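Tv2483 (PDB 6DET) binds L-arginine with high selectivity as a treponemal lipoprotein and probably delivers it to an ABC transporter. Local coordinates at residues N122-V127 with S215-T220. Numbering follows the deposited sequence.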
# COMPACT_ATOMS: atom_id res chain seq x y z
N ASN A 122 -2.61 -2.74 -8.35
CA ASN A 122 -1.26 -3.14 -7.98
C ASN A 122 -1.08 -4.60 -8.31
O ASN A 122 -2.04 -5.34 -8.58
CB ASN A 122 -1.01 -2.89 -6.49
CG ASN A 122 0.36 -3.34 -6.07
OD1 ASN A 122 1.38 -2.81 -6.57
ND2 ASN A 122 0.41 -4.32 -5.16
N ALA A 123 0.18 -5.02 -8.34
CA ALA A 123 0.53 -6.41 -8.47
C ALA A 123 1.72 -6.66 -7.57
O ALA A 123 2.57 -5.78 -7.43
CB ALA A 123 0.89 -6.76 -9.90
N LYS A 124 1.76 -7.82 -6.94
CA LYS A 124 2.95 -8.27 -6.24
C LYS A 124 3.86 -8.94 -7.26
O LYS A 124 3.42 -9.77 -8.04
CB LYS A 124 2.58 -9.24 -5.14
CG LYS A 124 2.11 -8.47 -3.88
CD LYS A 124 1.65 -9.37 -2.77
CE LYS A 124 1.24 -8.57 -1.54
NZ LYS A 124 0.59 -7.26 -1.86
N ILE A 125 5.14 -8.57 -7.22
CA ILE A 125 6.15 -9.07 -8.14
C ILE A 125 7.32 -9.60 -7.32
O ILE A 125 7.52 -9.22 -6.17
CB ILE A 125 6.60 -7.96 -9.11
CG1 ILE A 125 7.14 -6.76 -8.34
CG2 ILE A 125 5.42 -7.52 -9.97
CD1 ILE A 125 7.76 -5.69 -9.18
N VAL A 126 8.10 -10.48 -7.95
CA VAL A 126 9.25 -11.10 -7.32
C VAL A 126 10.51 -10.54 -7.95
O VAL A 126 10.65 -10.53 -9.18
CB VAL A 126 9.21 -12.63 -7.44
CG1 VAL A 126 10.48 -13.23 -6.82
CG2 VAL A 126 7.98 -13.16 -6.74
N VAL A 127 11.43 -10.07 -7.10
CA VAL A 127 12.65 -9.42 -7.53
C VAL A 127 13.83 -10.27 -7.09
O VAL A 127 13.85 -10.78 -5.96
CB VAL A 127 12.76 -7.98 -6.98
CG1 VAL A 127 14.09 -7.33 -7.37
CG2 VAL A 127 11.58 -7.11 -7.50
N SER A 215 0.35 -11.81 -7.93
CA SER A 215 -0.97 -11.37 -7.53
C SER A 215 -1.37 -10.20 -8.41
O SER A 215 -0.53 -9.47 -8.93
CB SER A 215 -0.99 -10.93 -6.07
OG SER A 215 -0.57 -9.59 -6.01
N THR A 216 -2.67 -10.00 -8.53
CA THR A 216 -3.21 -8.78 -9.09
C THR A 216 -4.22 -8.25 -8.09
O THR A 216 -5.02 -9.02 -7.56
CB THR A 216 -3.83 -9.00 -10.48
OG1 THR A 216 -4.50 -7.82 -10.90
CG2 THR A 216 -4.80 -10.14 -10.46
N GLU A 217 -4.14 -6.95 -7.80
CA GLU A 217 -4.74 -6.40 -6.59
C GLU A 217 -5.28 -5.01 -6.87
O GLU A 217 -4.97 -4.38 -7.89
CB GLU A 217 -3.73 -6.24 -5.42
CG GLU A 217 -2.88 -7.40 -5.10
CD GLU A 217 -1.80 -7.12 -4.04
OE1 GLU A 217 -1.17 -8.11 -3.63
OE2 GLU A 217 -1.51 -5.95 -3.67
N TYR A 218 -6.02 -4.52 -5.88
CA TYR A 218 -6.40 -3.12 -5.77
C TYR A 218 -5.92 -2.58 -4.43
O TYR A 218 -5.88 -3.31 -3.44
CB TYR A 218 -7.90 -2.93 -5.82
CG TYR A 218 -8.51 -3.62 -7.01
CD1 TYR A 218 -8.43 -3.04 -8.27
CD2 TYR A 218 -9.15 -4.84 -6.87
CE1 TYR A 218 -8.98 -3.68 -9.37
CE2 TYR A 218 -9.70 -5.48 -7.96
CZ TYR A 218 -9.61 -4.90 -9.21
OH TYR A 218 -10.16 -5.54 -10.30
N TYR A 219 -5.54 -1.31 -4.45
CA TYR A 219 -5.23 -0.55 -3.25
C TYR A 219 -6.50 0.18 -2.82
O TYR A 219 -7.30 0.60 -3.66
CB TYR A 219 -4.15 0.49 -3.51
CG TYR A 219 -2.69 0.00 -3.53
CD1 TYR A 219 -2.34 -1.25 -3.08
CD2 TYR A 219 -1.71 0.87 -3.94
CE1 TYR A 219 -0.96 -1.64 -3.05
CE2 TYR A 219 -0.36 0.51 -3.93
CZ TYR A 219 -0.00 -0.74 -3.48
OH TYR A 219 1.34 -1.06 -3.42
N THR A 220 -6.62 0.38 -1.52
CA THR A 220 -7.75 1.09 -0.92
C THR A 220 -7.23 1.90 0.26
O THR A 220 -6.02 1.92 0.57
CB THR A 220 -8.85 0.09 -0.50
OG1 THR A 220 -10.01 0.78 -0.01
CG2 THR A 220 -8.35 -0.84 0.57
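Glu217 takes the ammonium group of Lys124 and the amide of Asn122 on one carboxylate. Lys124 runs extended as far as CE and bends only at its last torsion (chi4 35°), which brings Lys124 NZ to the syn lone pair of Glu217 OE1 in a 2.6 Å salt bridge; its long chain lets NZ pair with Asp193 as well. Ser215 OG also donates to OE1, from above the carboxylate plane, and accepts a hydrogen bond from the backbone N-H of Lys124; a small hydroxyl suits a place where it must both give and take. Asn122 lies alongside Glu217, its chi1 of 178° swinging CG away from the backbone N. An amide fits here because it works both ways: Asn122 ND2 reaches Glu217 OE2 at 2.9 Å, well above the carboxylate plane, while OD1 accepts from the backbone N of Ile195. With Ser104 OG also bonded to OE2, four groups hold the carboxylate and would limit its rotation. Asn122 and Glu217 also form an antiparallel hydrogen-bonded backbone pair. Segments 122-127 and 215-220 run at 137° to each other near the bound arginine, between the two lobes of the periplasmic-binding-protein fold. Tyr219 lines that pocket, tyrosine offering both a flat face and a hydroxyl: Asn122 CB sits over the ring in a CH-pi contact, 3.9 Å from the Tyr219 centroid, and OH is hydrogen-bonded to Asp193.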